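Local coordinates for protein 4-hydroxybutyrate CoA-transferase (Porphyromonas gingivalis, PDB 3D3U) that probably transfers coenzyme A between short carboxylic acids such as acetate and 4-hydroxybutyrate, at residues V28-A33 with I54-M59; A35-F40 with V119-V124; R46-L51 with P70-H75; M160-G165 with V281-V286; G164-I169 with E288-D293. One frame throughout, in Å; residues are numbered along the deposited sequence.

The five contacts illustrate how a parallel alpha/beta domain is built and then joined to its partner. Contacts 1 and 2, with centres about 9 Å apart, share one sheet: strand 27-30 is paired with 54-57 in contact 1 and has strand 119-125, used by contact 2, as its other neighbour. The centre of contact 3 lies about 16 Å from that of contact 1, among the loops that lead into strands 54-57 and 76-79. Contacts 4 and 5, centres about 10 Å apart, share Gly164 and Gly165 and connect the N-terminal part of the chain with the C-terminal part. Met160 of contact 4 packs on Gln123 and Ala35 of contact 2, which brings the two groups together.

Contact 1. Residues V28-A33 with I54-M59; sequences VVFGHA and ITVFHM
Two torsions bring Phe30 and Val56 together. Phe30 holds CG beside its own backbone N (chi1 -71°), which lays the ring alongside the neighbouring strand, while Val56 sets CG2 opposite its backbone N. That methyl consequently sits over the middle of the aromatic face, 3.9 Å from Val56 CG2 to the centroid of the Phe30 ring, a CH-pi contact almost on the ring normal. The imidazole of His58 lies side by side with the same ring and nearly parallel to it, planes 5° apart, but slid so far that the two hardly overlap. Val28 continues this face of the sheet, with CG1 3.5 Å from Ile54 CG2 and CG2 3.7 Å from Val56 CB. On the opposite face Val29 CG2 comes in at the ring edge of Phe57. Between the two faces runs a parallel ladder: Val28 N donates to Thr55 O (2.8 Å), Phe57 N to Val28 O (2.9 Å) and Phe30 N to Phe57 O (3.0 Å). Beyond the ladder His32 CD2 rests on Met59 CB at 3.7 Å. Strands 27-30 and 54-57 are the two strands of a beta-alpha-beta unit whose helix is 38-46. Strand 119-125 adjoins the first and 76-79 the second, while helix 106-110 covers Val29 and Phe57 through Phe110.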
# COMPACT_ATOMS: atom_id res chain seq x y z
N VAL A 28 -2.71 -20.98 -5.45
CA VAL A 28 -2.57 -20.56 -4.08
C VAL A 28 -2.36 -19.12 -4.14
O VAL A 28 -1.89 -18.65 -5.18
CB VAL A 28 -1.36 -21.31 -3.42
CG1 VAL A 28 -0.94 -22.47 -4.27
CG2 VAL A 28 -0.22 -20.46 -3.10
N VAL A 29 -2.67 -18.39 -3.06
CA VAL A 29 -2.44 -16.94 -3.00
C VAL A 29 -1.64 -16.67 -1.72
O VAL A 29 -1.97 -17.22 -0.67
CB VAL A 29 -3.85 -16.11 -2.96
CG1 VAL A 29 -3.67 -14.66 -2.53
CG2 VAL A 29 -4.63 -16.12 -4.31
N PHE A 30 -0.60 -15.84 -1.76
CA PHE A 30 0.14 -15.55 -0.48
C PHE A 30 -0.20 -14.21 0.02
O PHE A 30 -0.36 -13.30 -0.78
CB PHE A 30 1.63 -15.49 -0.70
CG PHE A 30 2.29 -16.84 -0.99
CD1 PHE A 30 3.68 -16.88 -1.34
CD2 PHE A 30 1.58 -18.05 -0.88
CE1 PHE A 30 4.34 -18.03 -1.60
CE2 PHE A 30 2.24 -19.23 -1.10
CZ PHE A 30 3.63 -19.22 -1.48
N GLY A 31 -0.31 -14.02 1.33
CA GLY A 31 -0.69 -12.66 1.92
C GLY A 31 0.49 -11.79 1.60
O GLY A 31 1.59 -12.33 1.23
N HIS A 32 0.36 -10.46 1.66
CA HIS A 32 1.56 -9.79 1.05
C HIS A 32 2.33 -8.85 1.88
O HIS A 32 1.94 -8.66 2.96
CB HIS A 32 1.36 -9.28 -0.41
CG HIS A 32 0.88 -7.87 -0.47
ND1 HIS A 32 -0.00 -7.36 0.48
CD2 HIS A 32 1.20 -6.85 -1.30
CE1 HIS A 32 -0.22 -6.08 0.19
NE2 HIS A 32 0.51 -5.74 -0.87
N ALA A 33 3.47 -8.38 1.35
CA ALA A 33 4.25 -7.24 1.85
C ALA A 33 5.07 -7.84 2.99
O ALA A 33 5.85 -8.76 2.73
CB ALA A 33 3.37 -6.05 2.30
N ILE A 54 1.47 -26.09 -9.49
CA ILE A 54 0.97 -25.19 -8.55
C ILE A 54 1.13 -23.77 -9.09
O ILE A 54 2.21 -23.41 -9.52
CB ILE A 54 1.69 -25.39 -7.24
CG1 ILE A 54 1.98 -26.88 -7.03
CG2 ILE A 54 0.95 -24.72 -6.15
CD1 ILE A 54 0.79 -27.60 -6.57
N THR A 55 0.07 -22.99 -9.08
CA THR A 55 0.16 -21.60 -9.48
C THR A 55 0.17 -20.75 -8.25
O THR A 55 -0.71 -20.93 -7.41
CB THR A 55 -1.12 -21.21 -10.21
OG1 THR A 55 -1.22 -22.02 -11.35
CG2 THR A 55 -0.99 -19.87 -10.84
N VAL A 56 1.09 -19.78 -8.14
CA VAL A 56 0.89 -18.84 -7.03
C VAL A 56 0.60 -17.42 -7.43
O VAL A 56 1.16 -16.91 -8.40
CB VAL A 56 1.86 -19.01 -5.80
CG1 VAL A 56 3.17 -19.35 -6.28
CG2 VAL A 56 1.93 -17.74 -4.98
N PHE A 57 -0.35 -16.81 -6.74
CA PHE A 57 -0.56 -15.39 -6.97
C PHE A 57 -0.14 -14.57 -5.76
O PHE A 57 -0.36 -14.95 -4.58
CB PHE A 57 -1.99 -15.01 -7.47
CG PHE A 57 -2.23 -13.52 -7.44
CD1 PHE A 57 -2.80 -12.91 -6.31
CD2 PHE A 57 -1.72 -12.70 -8.47
CE1 PHE A 57 -2.95 -11.48 -6.22
CE2 PHE A 57 -1.84 -11.29 -8.39
CZ PHE A 57 -2.47 -10.67 -7.23
N HIS A 58 0.49 -13.46 -6.07
CA HIS A 58 0.84 -12.43 -5.06
C HIS A 58 1.39 -11.12 -5.70
O HIS A 58 1.33 -10.95 -6.95
CB HIS A 58 1.76 -12.97 -3.93
CG HIS A 58 3.17 -13.20 -4.35
ND1 HIS A 58 3.70 -14.47 -4.49
CD2 HIS A 58 4.15 -12.34 -4.69
CE1 HIS A 58 4.98 -14.37 -4.88
NE2 HIS A 58 5.27 -13.09 -5.00
N MET A 59 1.88 -10.22 -4.85
CA MET A 59 2.24 -8.84 -5.23
C MET A 59 3.52 -8.54 -4.53
O MET A 59 4.47 -9.12 -4.89
CB MET A 59 1.12 -7.87 -4.87
CG MET A 59 -0.01 -7.97 -5.86
SD MET A 59 -1.46 -7.02 -5.34
CE MET A 59 -1.66 -6.23 -6.97

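Contact 2. Residues A35-F40 with V119-V124; sequences AAPVRF and VAVVQV
An inverse gamma turn centred on Pro37, which is also the N-cap residue of helix 38-46, presses against Val121 in the middle of strand 119-125. A weak bond from Val38 N to Ala36 O (3.1 Å) closes the turn. The pyrrolidine ring crosses the valine at an angle, with Pro37 CG 3.5 Å from Val121 CG1. Three residues on, Phe40 spreads its ring over both valine methyls. Val121 CG1 stands opposite the backbone N (chi1 174°) and meets the root of the ring, 3.7 Å from Phe40 CG; Val121 CG2 lies toward the far end, 3.8 Å from the centroid of the Phe40 ring and 15° off its normal, a CH-pi contact. Further along the strand Gln123 runs out extended alongside Ala35 and Ala36, its CG 4.0 Å from Ala35 O. Arg39 bends its chain to bring the guanidinium beside the Gln123 amide, yet its charge is met elsewhere, by Glu182 and Glu155. The contact thus seats the first turn of helix 38-46 on the sheet: Phe30 of strand 27-30 and Val153 of strand 151-157 extend the apolar floor next to Val121, and Val18 of helix 14-21 packs against Phe40.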
# COMPACT_ATOMS: atom_id res chain seq x y z
N ALA A 35 3.94 -9.41 5.50
CA ALA A 35 3.19 -10.49 6.08
C ALA A 35 3.26 -11.67 5.19
O ALA A 35 2.45 -12.58 5.36
CB ALA A 35 1.75 -10.13 6.27
N ALA A 36 4.18 -11.63 4.24
CA ALA A 36 4.45 -12.66 3.23
C ALA A 36 4.97 -13.93 3.94
O ALA A 36 5.81 -13.82 4.84
CB ALA A 36 5.49 -12.12 2.27
N PRO A 37 4.47 -15.12 3.60
CA PRO A 37 4.71 -16.28 4.38
C PRO A 37 5.86 -17.07 3.78
O PRO A 37 5.75 -18.10 3.10
CB PRO A 37 3.37 -17.01 4.32
CG PRO A 37 2.67 -16.43 3.20
CD PRO A 37 3.55 -15.43 2.49
N VAL A 38 7.01 -16.55 4.12
CA VAL A 38 8.25 -17.02 3.61
C VAL A 38 8.55 -18.41 4.14
O VAL A 38 9.14 -19.20 3.40
CB VAL A 38 9.32 -15.95 3.89
CG1 VAL A 38 9.05 -15.33 5.23
CG2 VAL A 38 10.72 -16.54 3.82
N ARG A 39 8.13 -18.77 5.36
CA ARG A 39 8.36 -20.19 5.86
C ARG A 39 7.76 -21.25 5.00
O ARG A 39 8.36 -22.28 4.69
CB ARG A 39 7.80 -20.39 7.23
CG ARG A 39 8.91 -20.26 8.24
CD ARG A 39 9.41 -18.89 8.43
NE ARG A 39 8.37 -17.85 8.36
CZ ARG A 39 8.71 -16.56 8.48
NH1 ARG A 39 7.80 -15.60 8.39
NH2 ARG A 39 10.00 -16.25 8.68
N PHE A 40 6.53 -20.96 4.63
CA PHE A 40 5.84 -21.69 3.67
C PHE A 40 6.51 -21.64 2.32
O PHE A 40 6.59 -22.68 1.66
CB PHE A 40 4.47 -21.14 3.52
CG PHE A 40 3.49 -22.11 2.92
CD1 PHE A 40 3.31 -22.20 1.55
CD2 PHE A 40 2.77 -22.95 3.71
CE1 PHE A 40 2.39 -23.07 1.00
CE2 PHE A 40 1.90 -23.82 3.15
CZ PHE A 40 1.69 -23.85 1.75
N VAL A 119 -6.30 -22.37 -1.99
CA VAL A 119 -5.68 -22.21 -0.68
C VAL A 119 -5.14 -20.79 -0.52
O VAL A 119 -4.48 -20.29 -1.40
CB VAL A 119 -4.51 -23.27 -0.40
CG1 VAL A 119 -3.97 -23.82 -1.63
CG2 VAL A 119 -3.34 -22.71 0.47
N ALA A 120 -5.39 -20.16 0.61
CA ALA A 120 -4.83 -18.88 0.93
C ALA A 120 -3.72 -19.07 1.98
O ALA A 120 -3.97 -19.56 3.06
CB ALA A 120 -5.98 -17.94 1.46
N VAL A 121 -2.49 -18.69 1.68
CA VAL A 121 -1.43 -18.83 2.67
C VAL A 121 -1.06 -17.49 3.28
O VAL A 121 -0.50 -16.71 2.58
CB VAL A 121 -0.17 -19.45 2.10
CG1 VAL A 121 0.99 -19.45 3.11
CG2 VAL A 121 -0.49 -20.80 1.80
N VAL A 122 -1.37 -17.24 4.56
CA VAL A 122 -1.20 -15.97 5.20
C VAL A 122 -0.36 -16.06 6.44
O VAL A 122 -0.16 -17.13 7.05
CB VAL A 122 -2.55 -15.36 5.67
CG1 VAL A 122 -3.54 -15.24 4.53
CG2 VAL A 122 -3.15 -16.15 6.79
N GLN A 123 0.11 -14.90 6.90
CA GLN A 123 0.90 -14.92 8.12
C GLN A 123 0.16 -14.19 9.23
O GLN A 123 0.31 -13.05 9.28
CB GLN A 123 2.27 -14.27 7.83
CG GLN A 123 3.11 -14.11 9.04
CD GLN A 123 4.53 -13.70 8.70
OE1 GLN A 123 4.78 -13.00 7.73
NE2 GLN A 123 5.46 -14.11 9.53
N VAL A 124 -0.58 -14.77 10.14
CA VAL A 124 -1.16 -13.92 11.22
C VAL A 124 -0.39 -13.91 12.49
O VAL A 124 0.69 -14.53 12.58
CB VAL A 124 -2.49 -14.43 11.60
CG1 VAL A 124 -3.40 -14.27 10.39
CG2 VAL A 124 -2.37 -15.96 11.97

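Contact 3. Residues R46-L51 with P70-H75; sequences RQREKL and PEMRSH
His75 ND1 gives its hydrogen to the backbone oxygen of Leu51, 2.8 Å between His75 ND1 and Leu51 O, in a nearly straight bond (166°). Donor and acceptor are well matched, because Leu51 O lies in the plane of the imidazole and ND1 in turn lies in the carbonyl plane. The first torsion of His75 (-51°) keeps CG beside the backbone N and swings the ring across to the other loop. Arg48 O lies over one face of this ring, away from the line of the ND1 hydrogen, and is a close neighbour of the ring rather than a second acceptor. Both segments are loops at the same end of the parallel sheet: 46-51 follows helix 38-46 and leads into strand 54-57, while 70-75, which starts with a 3-10 turn, leads into the adjacent strand 76-79. His75 also bonds through its backbone to Ile54, where the two strands begin to pair. Next to the histidine, Arg48 CB touches Met72 CE at 4.1 Å. The guanidinium of Arg48 has Glu49 OE2 over the centre of one face and the aliphatic Glu71 CG nearer the rim of the other. The salt bridge to Glu49, 3.5 Å from Arg48 NE to Glu49 OE2, is one of charge alone, since that oxygen stands above the plane. Arg48 also makes a cation-pi contact with Tyr45.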
# COMPACT_ATOMS: atom_id res chain seq x y z
N ARG A 46 11.98 -26.88 -0.25
CA ARG A 46 12.35 -28.23 0.15
C ARG A 46 11.46 -29.32 -0.44
O ARG A 46 11.98 -30.35 -0.78
CB ARG A 46 12.28 -28.36 1.64
CG ARG A 46 13.14 -27.41 2.35
CD ARG A 46 13.29 -27.81 3.77
NE ARG A 46 12.05 -27.52 4.38
CZ ARG A 46 11.77 -26.35 4.90
NH1 ARG A 46 12.71 -25.35 4.90
NH2 ARG A 46 10.51 -26.19 5.42
N GLN A 47 10.14 -29.12 -0.53
CA GLN A 47 9.23 -30.16 -0.96
C GLN A 47 9.01 -30.12 -2.45
O GLN A 47 8.08 -30.76 -2.89
CB GLN A 47 7.88 -30.11 -0.24
CG GLN A 47 7.98 -30.28 1.30
CD GLN A 47 8.60 -31.61 1.75
OE1 GLN A 47 8.12 -32.68 1.31
NE2 GLN A 47 9.68 -31.57 2.60
N ARG A 48 9.85 -29.41 -3.23
CA ARG A 48 9.57 -29.23 -4.70
C ARG A 48 9.32 -30.46 -5.57
O ARG A 48 8.56 -30.45 -6.56
CB ARG A 48 10.64 -28.44 -5.36
CG ARG A 48 11.92 -29.06 -5.39
CD ARG A 48 12.98 -27.96 -5.61
NE ARG A 48 14.34 -28.40 -5.98
CZ ARG A 48 15.39 -28.34 -5.18
NH1 ARG A 48 16.59 -28.69 -5.62
NH2 ARG A 48 15.25 -27.89 -3.97
N GLU A 49 9.91 -31.56 -5.13
CA GLU A 49 10.09 -32.74 -5.95
C GLU A 49 8.74 -33.40 -5.86
O GLU A 49 8.42 -34.21 -6.70
CB GLU A 49 11.25 -33.55 -5.34
CG GLU A 49 12.29 -32.63 -4.51
CD GLU A 49 13.77 -32.57 -5.12
OE1 GLU A 49 14.11 -33.51 -5.94
OE2 GLU A 49 14.62 -31.64 -4.78
N LYS A 50 7.92 -33.00 -4.89
CA LYS A 50 6.56 -33.49 -4.84
C LYS A 50 5.49 -32.57 -5.41
O LYS A 50 4.41 -33.07 -5.73
CB LYS A 50 6.09 -33.74 -3.44
CG LYS A 50 7.02 -34.42 -2.64
CD LYS A 50 6.40 -34.69 -1.24
CE LYS A 50 7.40 -35.39 -0.30
NZ LYS A 50 8.20 -36.40 -1.08
N LEU A 51 5.70 -31.25 -5.47
CA LEU A 51 4.63 -30.45 -6.03
C LEU A 51 4.51 -30.53 -7.60
O LEU A 51 5.53 -30.55 -8.34
CB LEU A 51 4.73 -29.00 -5.59
CG LEU A 51 4.94 -28.49 -4.17
CD1 LEU A 51 4.06 -29.24 -3.23
CD2 LEU A 51 6.35 -28.77 -3.92
N PRO A 70 14.66 -20.83 -10.29
CA PRO A 70 14.50 -21.60 -11.52
C PRO A 70 14.11 -23.06 -11.33
O PRO A 70 13.38 -23.59 -12.17
CB PRO A 70 15.89 -21.51 -12.19
CG PRO A 70 16.55 -20.38 -11.65
CD PRO A 70 15.85 -19.97 -10.35
N GLU A 71 14.57 -23.71 -10.25
CA GLU A 71 14.29 -25.17 -10.02
C GLU A 71 12.84 -25.43 -9.65
O GLU A 71 12.33 -26.54 -9.73
CB GLU A 71 15.31 -25.81 -9.10
CG GLU A 71 15.76 -25.01 -7.91
CD GLU A 71 16.79 -23.88 -8.13
OE1 GLU A 71 17.93 -24.08 -7.86
OE2 GLU A 71 16.52 -22.72 -8.45
N MET A 72 12.12 -24.37 -9.30
CA MET A 72 10.66 -24.44 -9.19
C MET A 72 9.96 -24.69 -10.50
O MET A 72 8.79 -25.07 -10.50
CB MET A 72 10.12 -23.16 -8.65
CG MET A 72 10.70 -22.86 -7.29
SD MET A 72 10.80 -24.33 -6.30
CE MET A 72 9.18 -24.65 -5.58
N ARG A 73 10.67 -24.47 -11.61
CA ARG A 73 10.11 -24.72 -12.94
C ARG A 73 9.44 -26.09 -13.02
O ARG A 73 10.05 -27.12 -12.80
CB ARG A 73 11.12 -24.52 -14.09
CG ARG A 73 10.60 -25.00 -15.41
CD ARG A 73 11.47 -24.63 -16.57
NE ARG A 73 10.96 -23.45 -17.27
CZ ARG A 73 11.42 -22.23 -17.06
NH1 ARG A 73 12.37 -22.05 -16.15
NH2 ARG A 73 10.92 -21.19 -17.72
N SER A 74 8.16 -26.04 -13.39
CA SER A 74 7.26 -27.18 -13.48
C SER A 74 6.75 -27.53 -12.12
O SER A 74 5.87 -28.39 -12.04
CB SER A 74 7.85 -28.41 -14.07
OG SER A 74 8.23 -29.27 -13.07
N HIS A 75 7.25 -26.92 -11.04
CA HIS A 75 6.59 -27.17 -9.75
C HIS A 75 5.65 -26.12 -9.34
O HIS A 75 4.54 -26.40 -9.02
CB HIS A 75 7.60 -27.54 -8.67
CG HIS A 75 8.54 -28.63 -9.09
ND1 HIS A 75 8.16 -29.95 -9.14
CD2 HIS A 75 9.83 -28.59 -9.50
CE1 HIS A 75 9.19 -30.67 -9.55
NE2 HIS A 75 10.22 -29.87 -9.76

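Contact 4. Residues M160-G165 with V281-V286; sequences MPFIGG and VNNNPV
From CB outward, the side chain of Asn282 follows Pro161 and Phe162 of the other segment. Asn282 CB lies 3.6 Å from Pro161 CB, the flank of the proline ring. Asn282 CG, turned opposite its backbone N (chi1 -170°), passes along the proline backbone, 3.7 Å from Pro161 CA. At the tip OD1 accepts the amide hydrogen of Phe162, 2.8 Å from Asn282 OD1 to Phe162 N. The N-H points straight at the oxygen but arrives from above the carbonyl plane, 38° out of it, and thus off the lone-pair directions. Phe162 is held a second time on its acceptor side, where Asn283 N donates to Phe162 O. One residue therefore has both its backbone polar groups satisfied by two successive asparagines. The link is between parts of different family regions: 160-165 belongs to the N-terminal one and leads into the edge strand 164-165, while 281-286 belongs to the C-terminal one and joins the end of helix 275-281 to strand 287-289. Next to the polar bonds Val281, the last residue of helix 275-281, supplies an apolar patch. Val281 CG2 meets the far end of Ile163, 3.5 Å from Ile163 CD1, and the side of the proline ring, 4.1 Å from Pro161 CB. Ile163 also packs on Ile271, Ile287 and Cys289, and its carbonyl accepts a bond from Ser134. Beyond Asn283 the loop folds into an Asx turn, in which Asn284 OD1 takes the hydrogen of Val286 N at 2.8 Å.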
# COMPACT_ATOMS: atom_id res chain seq x y z
N MET A 160 4.34 -11.38 14.97
CA MET A 160 3.37 -10.54 14.18
C MET A 160 2.58 -9.70 15.16
O MET A 160 1.98 -10.28 16.05
CB MET A 160 2.38 -11.39 13.35
CG MET A 160 1.38 -10.53 12.56
SD MET A 160 2.19 -9.41 11.31
CE MET A 160 2.82 -10.51 10.11
N PRO A 161 2.57 -8.38 15.03
CA PRO A 161 1.75 -7.51 15.87
C PRO A 161 0.23 -7.69 15.71
O PRO A 161 -0.25 -8.13 14.68
CB PRO A 161 2.10 -6.10 15.36
CG PRO A 161 2.72 -6.28 14.15
CD PRO A 161 3.38 -7.59 14.10
N PHE A 162 -0.49 -7.28 16.72
CA PHE A 162 -1.89 -7.43 16.74
C PHE A 162 -2.43 -6.07 16.55
O PHE A 162 -2.24 -5.22 17.42
CB PHE A 162 -2.36 -7.94 18.11
CG PHE A 162 -3.80 -8.45 18.12
CD1 PHE A 162 -4.88 -7.56 18.31
CD2 PHE A 162 -4.09 -9.78 17.91
CE1 PHE A 162 -6.20 -8.00 18.31
CE2 PHE A 162 -5.41 -10.22 17.91
CZ PHE A 162 -6.46 -9.30 18.11
N ILE A 163 -3.19 -5.91 15.47
CA ILE A 163 -3.83 -4.68 15.07
C ILE A 163 -5.28 -4.95 14.68
O ILE A 163 -5.63 -6.02 14.08
CB ILE A 163 -3.09 -4.19 13.85
CG1 ILE A 163 -1.59 -4.16 14.11
CG2 ILE A 163 -3.66 -2.86 13.31
CD1 ILE A 163 -0.95 -3.57 12.98
N GLY A 164 -6.12 -3.97 14.95
CA GLY A 164 -7.56 -4.20 15.03
C GLY A 164 -8.18 -3.60 13.83
O GLY A 164 -7.50 -3.50 12.82
N GLY A 165 -9.42 -3.13 13.94
CA GLY A 165 -10.21 -2.85 12.77
C GLY A 165 -10.75 -4.16 12.20
O GLY A 165 -10.88 -5.16 12.91
N VAL A 281 3.00 -0.36 16.51
CA VAL A 281 1.62 -0.68 16.11
C VAL A 281 1.02 -1.88 16.84
O VAL A 281 -0.24 -2.09 16.89
CB VAL A 281 1.48 -0.78 14.60
CG1 VAL A 281 2.13 0.52 13.98
CG2 VAL A 281 2.06 -2.16 14.06
N ASN A 282 1.89 -2.67 17.45
CA ASN A 282 1.37 -3.80 18.13
C ASN A 282 0.42 -3.33 19.22
O ASN A 282 0.77 -2.51 20.04
CB ASN A 282 2.52 -4.59 18.65
CG ASN A 282 2.10 -5.93 19.18
OD1 ASN A 282 0.99 -6.40 18.96
ND2 ASN A 282 3.01 -6.57 19.90
N ASN A 283 -0.82 -3.81 19.15
CA ASN A 283 -1.79 -3.69 20.27
C ASN A 283 -1.97 -2.25 20.52
O ASN A 283 -1.74 -1.80 21.62
CB ASN A 283 -1.23 -4.29 21.55
CG ASN A 283 -1.67 -5.68 21.73
OD1 ASN A 283 -2.86 -5.97 21.67
ND2 ASN A 283 -0.71 -6.59 21.93
N ASN A 284 -2.31 -1.48 19.51
CA ASN A 284 -2.46 -0.09 19.78
C ASN A 284 -3.84 0.34 19.27
O ASN A 284 -4.15 0.25 18.09
CB ASN A 284 -1.21 0.67 19.27
CG ASN A 284 -1.42 2.12 19.15
OD1 ASN A 284 -2.54 2.63 19.28
ND2 ASN A 284 -0.35 2.82 18.88
N PRO A 285 -4.67 0.78 20.20
CA PRO A 285 -6.05 1.13 19.92
C PRO A 285 -6.14 2.08 18.75
O PRO A 285 -7.05 2.08 18.02
CB PRO A 285 -6.47 1.93 21.19
CG PRO A 285 -5.59 1.39 22.28
CD PRO A 285 -4.31 1.05 21.60
N VAL A 286 -5.20 2.94 18.58
CA VAL A 286 -5.52 4.04 17.71
C VAL A 286 -5.18 3.75 16.21
O VAL A 286 -5.35 4.62 15.29
CB VAL A 286 -4.87 5.30 18.20
CG1 VAL A 286 -3.41 5.36 17.72
CG2 VAL A 286 -5.59 6.34 17.56

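Contact 5. Residues G164-I169 with E288-D293; sequences GGENLI and ECYPVD
A short, loosely bonded parallel pairing at the edge of the mixed sheet puts Gly164 and Gly165 beside Glu288 and Cys289. Its firm bond runs from Cys289 N to Gly164 O, 2.8 Å and nearly straight at 166°. The return bond, 3.1 Å from Glu166 N to Cys289 O, is weak and bent. Between them Gly165, with positive phi (78°), brings its bare CA to 3.6 Å from Cys289 O, and Glu288 CG lies against Gly165 N. Strand 164-165 comes from the N-terminal family region, whereas strand 287-289 and its inner neighbour 266-268 lie toward the C-terminal part of the chain; the edge of the sheet is thus completed by a segment of the other half of the protein. After the pairing the chain bends sharply in an inverse gamma turn centred on Glu166, closed by a weak bond from Asn167 N to Gly165 O. The turn directs Glu166 CB onto Tyr290, 3.7 Å from Tyr290 CD1, and the extended remainder of the side chain crosses Pro291 at about a right angle, with Glu166 OE1 3.8 Å from Pro291 CG. That carboxylate also has a long, weak ion pair with Lys143. Asn167 points CG away from its own backbone N (chi1 -155°), which carries the amide to Cys289, Asn167 CG lying 3.6 Å from Cys289 CB; Asn167 ND2 is bonded to Gly136 O. Tyr290, whose ring meets those of His262 and Tyr294, leads into Pro291, the N-cap residue of helix 292-295.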
# COMPACT_ATOMS: atom_id res chain seq x y z
N GLY A 164 -6.12 -3.97 14.95
CA GLY A 164 -7.56 -4.20 15.03
C GLY A 164 -8.18 -3.60 13.83
O GLY A 164 -7.50 -3.50 12.82
N GLY A 165 -9.42 -3.13 13.94
CA GLY A 165 -10.21 -2.85 12.77
C GLY A 165 -10.75 -4.16 12.20
O GLY A 165 -10.88 -5.16 12.91
N GLU A 166 -11.08 -4.20 10.93
CA GLU A 166 -11.69 -5.43 10.38
C GLU A 166 -10.58 -6.33 9.95
O GLU A 166 -10.52 -6.71 8.77
CB GLU A 166 -12.42 -5.11 9.12
CG GLU A 166 -13.88 -5.33 9.09
CD GLU A 166 -14.27 -5.44 7.63
OE1 GLU A 166 -13.67 -6.29 6.87
OE2 GLU A 166 -15.16 -4.63 7.23
N ASN A 167 -9.71 -6.69 10.89
CA ASN A 167 -8.45 -7.33 10.62
C ASN A 167 -8.31 -8.64 11.36
O ASN A 167 -7.20 -9.04 11.71
CB ASN A 167 -7.34 -6.41 11.11
CG ASN A 167 -6.08 -6.65 10.38
OD1 ASN A 167 -6.06 -7.41 9.36
ND2 ASN A 167 -4.99 -6.06 10.89
N LEU A 168 -9.40 -9.33 11.65
CA LEU A 168 -9.28 -10.52 12.49
C LEU A 168 -9.65 -11.76 11.71
O LEU A 168 -10.39 -11.66 10.73
CB LEU A 168 -10.17 -10.43 13.71
CG LEU A 168 -9.65 -9.68 14.92
CD1 LEU A 168 -8.74 -8.51 14.55
CD2 LEU A 168 -10.85 -9.27 15.81
N ILE A 169 -9.18 -12.91 12.19
CA ILE A 169 -9.62 -14.17 11.65
C ILE A 169 -9.62 -15.23 12.74
O ILE A 169 -8.66 -15.41 13.52
CB ILE A 169 -8.72 -14.52 10.44
CG1 ILE A 169 -9.36 -15.53 9.50
CG2 ILE A 169 -7.23 -14.90 10.88
CD1 ILE A 169 -9.36 -16.85 10.03
N GLU A 288 -5.74 0.92 13.09
CA GLU A 288 -6.66 -0.07 12.59
C GLU A 288 -6.53 -0.47 11.10
O GLU A 288 -6.36 0.43 10.20
CB GLU A 288 -8.05 0.40 12.87
CG GLU A 288 -8.32 0.35 14.36
CD GLU A 288 -9.67 0.94 14.69
OE1 GLU A 288 -10.21 1.65 13.81
OE2 GLU A 288 -10.22 0.69 15.79
N CYS A 289 -6.65 -1.77 10.80
CA CYS A 289 -6.54 -2.15 9.41
C CYS A 289 -7.83 -2.46 8.79
O CYS A 289 -8.75 -2.87 9.46
CB CYS A 289 -5.57 -3.28 9.28
SG CYS A 289 -3.87 -2.64 9.51
N TYR A 290 -7.91 -2.21 7.51
CA TYR A 290 -9.01 -2.70 6.73
C TYR A 290 -8.53 -3.09 5.37
O TYR A 290 -7.51 -2.62 4.85
CB TYR A 290 -9.99 -1.61 6.48
CG TYR A 290 -10.58 -1.08 7.72
CD1 TYR A 290 -11.83 -1.55 8.23
CD2 TYR A 290 -9.91 -0.08 8.41
CE1 TYR A 290 -12.35 -1.03 9.42
CE2 TYR A 290 -10.42 0.44 9.57
CZ TYR A 290 -11.60 -0.03 10.06
OH TYR A 290 -11.92 0.60 11.21
N PRO A 291 -9.30 -3.92 4.73
CA PRO A 291 -8.91 -4.39 3.42
C PRO A 291 -9.00 -3.27 2.39
O PRO A 291 -9.63 -2.21 2.63
CB PRO A 291 -9.96 -5.48 3.13
CG PRO A 291 -11.06 -5.40 4.21
CD PRO A 291 -10.62 -4.41 5.19
N VAL A 292 -8.42 -3.50 1.23
CA VAL A 292 -8.45 -2.48 0.18
C VAL A 292 -9.76 -2.38 -0.56
O VAL A 292 -10.04 -1.36 -1.22
CB VAL A 292 -7.52 -2.86 -0.92
CG1 VAL A 292 -6.18 -2.22 -0.71
CG2 VAL A 292 -7.47 -4.41 -1.09
N ASP A 293 -10.53 -3.46 -0.60
CA ASP A 293 -11.73 -3.38 -1.37
C ASP A 293 -12.65 -2.44 -0.55
O ASP A 293 -13.86 -2.44 -0.65
CB ASP A 293 -12.33 -4.77 -1.58
CG ASP A 293 -12.44 -5.54 -0.31
OD1 ASP A 293 -13.03 -4.90 0.62
OD2 ASP A 293 -12.00 -6.74 -0.08